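Local coordinates for polyhedrin (Uranotaenia sapphirina cypovirus, PDB 4ZQX), which forms the crystalline matrix of cypovirus occlusion bodies, which encase virus particles, and binds ATP, at residues A[147-152]-A[159-164]. Sequence-based numbering, arbitrary orientation.
With ATP (adenosine-5'-triphosphate), chain B.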
loop_
_atom_site.group_PDB
_atom_site.type_symbol
_atom_site.label_atom_id
_atom_site.label_comp_id
_atom_site.label_asym_id
_atom_site.label_seq_id
_atom_site.Cartn_x
_atom_site.Cartn_y
_atom_site.Cartn_z
ATOM N N ASN A 147 -18.311 22.571 6.864
ATOM C CA ASN A 147 -19.544 23.017 6.207
ATOM C C ASN A 147 -19.370 23.477 4.751
ATOM O O ASN A 147 -20.333 23.888 4.105
ATOM C CB ASN A 147 -20.264 24.078 7.050
ATOM C CG ASN A 147 -20.978 23.468 8.215
ATOM O OD1 ASN A 147 -22.073 22.906 8.069
ATOM N ND2 ASN A 147 -20.349 23.520 9.372
ATOM N N LYS A 148 -18.154 23.363 4.232
ATOM C CA LYS A 148 -17.898 23.615 2.825
ATOM C C LYS A 148 -18.162 22.358 1.971
ATOM O O LYS A 148 -18.143 22.433 0.740
ATOM C CB LYS A 148 -16.486 24.166 2.616
ATOM C CG LYS A 148 -16.312 25.570 3.170
ATOM C CD LYS A 148 -14.892 26.091 3.081
ATOM C CE LYS A 148 -14.863 27.566 3.464
ATOM N NZ LYS A 148 -13.485 28.069 3.657
ATOM N N PHE A 149 -18.420 21.217 2.612
ATOM C CA PHE A 149 -18.974 20.065 1.889
ATOM C C PHE A 149 -20.364 20.417 1.360
ATOM O O PHE A 149 -21.121 21.138 2.011
ATOM C CB PHE A 149 -19.082 18.808 2.775
ATOM C CG PHE A 149 -17.771 18.094 2.996
ATOM C CD1 PHE A 149 -17.134 17.447 1.950
ATOM C CD2 PHE A 149 -17.214 18.032 4.254
ATOM C CE1 PHE A 149 -15.935 16.784 2.151
ATOM C CE2 PHE A 149 -16.021 17.376 4.472
ATOM C CZ PHE A 149 -15.381 16.737 3.418
ATOM N N VAL A 150 -20.704 19.866 0.196
ATOM C CA VAL A 150 -21.978 20.108 -0.457
ATOM C C VAL A 150 -22.857 18.864 -0.236
ATOM O O VAL A 150 -22.429 17.757 -0.521
ATOM C CB VAL A 150 -21.748 20.318 -1.970
ATOM C CG1 VAL A 150 -23.071 20.467 -2.715
ATOM C CG2 VAL A 150 -20.851 21.535 -2.216
ATOM N N ASP A 151 -24.077 19.042 0.259
ATOM C CA ASP A 151 -24.964 17.904 0.532
ATOM C C ASP A 151 -25.582 17.406 -0.759
ATOM O O ASP A 151 -25.977 18.229 -1.595
ATOM C CB ASP A 151 -26.106 18.271 1.499
ATOM C CG ASP A 151 -25.615 18.722 2.856
ATOM O OD1 ASP A 151 -24.437 18.487 3.199
ATOM O OD2 ASP A 151 -26.427 19.313 3.595
ATOM N N LEU A 152 -25.678 16.073 -0.904
ATOM C CA LEU A 152 -26.292 15.441 -2.071
ATOM C C LEU A 152 -27.204 14.311 -1.628
ATOM O O LEU A 152 -27.001 13.747 -0.559
ATOM C CB LEU A 152 -25.235 14.880 -3.018
ATOM C CG LEU A 152 -24.360 15.882 -3.771
ATOM C CD1 LEU A 152 -23.360 15.154 -4.649
ATOM C CD2 LEU A 152 -25.198 16.852 -4.620
ATOM N N CYS A 159 -26.665 10.603 4.197
ATOM C CA CYS A 159 -25.245 10.410 4.464
ATOM C C CYS A 159 -24.286 10.568 3.300
ATOM O O CYS A 159 -23.209 9.972 3.327
ATOM C CB CYS A 159 -25.055 9.023 5.099
ATOM S SG CYS A 159 -25.365 7.601 4.012
ATOM N N GLU A 160 -24.623 11.387 2.301
ATOM C CA GLU A 160 -23.652 11.675 1.236
ATOM C C GLU A 160 -23.383 13.178 1.131
ATOM O O GLU A 160 -24.319 13.995 1.155
ATOM C CB GLU A 160 -24.098 11.144 -0.129
ATOM C CG GLU A 160 -23.014 11.379 -1.199
ATOM C CD GLU A 160 -23.418 10.983 -2.606
ATOM O OE1 GLU A 160 -24.224 10.059 -2.766
ATOM O OE2 GLU A 160 -22.913 11.611 -3.560
ATOM N N LYS A 161 -22.100 13.517 1.010
ATOM C CA LYS A 161 -21.672 14.873 0.700
ATOM C C LYS A 161 -20.525 14.823 -0.290
ATOM O O LYS A 161 -19.862 13.794 -0.431
ATOM C CB LYS A 161 -21.196 15.608 1.960
ATOM C CG LYS A 161 -22.216 15.655 3.080
ATOM C CD LYS A 161 -21.724 16.552 4.219
ATOM C CE LYS A 161 -22.526 16.363 5.489
ATOM N NZ LYS A 161 -23.956 16.753 5.342
ATOM N N ALA A 162 -20.269 15.952 -0.940
ATOM C CA ALA A 162 -19.209 16.036 -1.922
ATOM C C ALA A 162 -18.399 17.313 -1.771
ATOM O O ALA A 162 -18.824 18.267 -1.117
ATOM C CB ALA A 162 -19.789 15.959 -3.319
ATOM N N TRP A 163 -17.217 17.315 -2.377
ATOM C CA TRP A 163 -16.381 18.515 -2.453
ATOM C C TRP A 163 -15.765 18.605 -3.853
ATOM O O TRP A 163 -15.419 17.583 -4.443
ATOM C CB TRP A 163 -15.310 18.516 -1.349
ATOM C CG TRP A 163 -14.554 19.817 -1.273
ATOM C CD1 TRP A 163 -15.031 21.011 -0.818
ATOM C CD2 TRP A 163 -13.197 20.060 -1.682
ATOM N NE1 TRP A 163 -14.060 21.981 -0.916
ATOM C CE2 TRP A 163 -12.924 21.423 -1.433
ATOM C CE3 TRP A 163 -12.178 19.252 -2.210
ATOM C CZ2 TRP A 163 -11.692 22.007 -1.723
ATOM C CZ3 TRP A 163 -10.948 19.828 -2.492
ATOM C CH2 TRP A 163 -10.712 21.194 -2.235
ATOM N N TYR A 164 -15.642 19.823 -4.384
ATOM C CA TYR A 164 -15.172 20.031 -5.755
ATOM C C TYR A 164 -14.039 21.015 -5.791
ATOM O O TYR A 164 -14.020 21.951 -5.012
ATOM C CB TYR A 164 -16.300 20.568 -6.642
ATOM C CG TYR A 164 -17.487 19.660 -6.672
ATOM C CD1 TYR A 164 -17.556 18.601 -7.563
ATOM C CD2 TYR A 164 -18.526 19.828 -5.771
ATOM C CE1 TYR A 164 -18.635 17.752 -7.571
ATOM C CE2 TYR A 164 -19.603 18.979 -5.767
ATOM C CZ TYR A 164 -19.652 17.936 -6.667
ATOM O OH TYR A 164 -20.731 17.066 -6.661
HETATM P PG ATP B . -31.029 11.814 1.864
HETATM O O1G ATP B . -31.653 13.097 2.351
HETATM O O2G ATP B . -29.523 11.836 1.697
HETATM O O3G ATP B . -31.539 10.578 2.583
HETATM P PB ATP B . -32.862 12.130 -0.342
HETATM O O1B ATP B . -33.042 11.234 -1.546
HETATM O O2B ATP B . -33.937 12.205 0.712
HETATM O O3B ATP B . -31.453 11.689 0.312
HETATM P PA ATP B . -33.075 15.044 -0.511
HETATM O O1A ATP B . -34.133 15.418 -1.518
HETATM O O2A ATP B . -33.401 15.089 0.970
HETATM O O3A ATP B . -32.482 13.594 -0.934
HETATM O "O5'" ATP B . -31.809 16.026 -0.772
HETATM C "C5'" ATP B . -30.615 15.929 0.010
HETATM C "C4'" ATP B . -29.771 17.163 -0.272
HETATM O "O4'" ATP B . -29.328 17.154 -1.631
HETATM C "C3'" ATP B . -30.556 18.454 -0.090
HETATM O "O3'" ATP B . -29.767 19.370 0.664
HETATM C "C2'" ATP B . -30.762 18.992 -1.492
HETATM O "O2'" ATP B . -30.821 20.423 -1.590
HETATM C "C1'" ATP B . -29.561 18.429 -2.233
HETATM N N9 ATP B . -29.863 18.348 -3.680
HETATM C C8 ATP B . -30.870 17.652 -4.258
HETATM N N7 ATP B . -30.857 17.814 -5.608
HETATM C C5 ATP B . -29.827 18.629 -5.890
HETATM C C6 ATP B . -29.258 19.206 -7.114
HETATM N N6 ATP B . -29.850 18.886 -8.281
HETATM N N1 ATP B . -28.179 20.022 -7.013
HETATM C C2 ATP B . -27.630 20.301 -5.811
HETATM N N3 ATP B . -28.105 19.808 -4.652
HETATM C C4 ATP B . -29.176 18.982 -4.626
HETATM O O HOH W 1 -27.044 12.973 2.006
#
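Val150 and Ala162 are the hydrogen-bonded pair at the heart of a beta hairpin, in which the short strand 150-152 runs antiparallel to strand 160-166 and forms, within this chain, one margin of the main antiparallel sheet of the polyhedrin. Two backbone bonds tie the pair: Val150 N to Ala162 O (2.8 Å, nearly straight at 176°) and Ala162 N to Val150 O (2.8 Å). Past them the ladder loosens, and Leu152 N reaches Glu160 O at a longer 3.2 Å.

On the face carrying Asp151 and Lys161, the neighbouring non-hydrogen-bonded pair, the two side chains lie alongside each other and point the same way. A bend at the last torsion of Lys161 (chi4 -64°) turns NZ onto Asp151 OD1, a 2.8 Å salt bridge entering from above the carboxylate plane. Lys161 CD also packs on Phe149 CB, and Trp112 adds a cation-pi contact to the lysine and an edge-to-face contact to the Phe149 ring. Phe149 CD1 touches Trp163 CB, the two side chains crossing at about a right angle.

On the other face apolar and polar groups meet: Leu152 CD1 rests on Ala162 CB (3.9 Å) and meets Tyr164 OH, the two side chains coming from opposite directions; that hydroxyl is hydrogen-bonded to Tyr105. Glu160 OE2 lies against the same methyl, while OE1 accepts from Thr228 N.

At the turn end of the hairpin the two strands line part of the ATP pocket, and one water bridges them to the gamma-phosphate: it accepts from Glu160 N (2.9 Å) and lies 2.7 Å from both Leu152 O and ATP O2G.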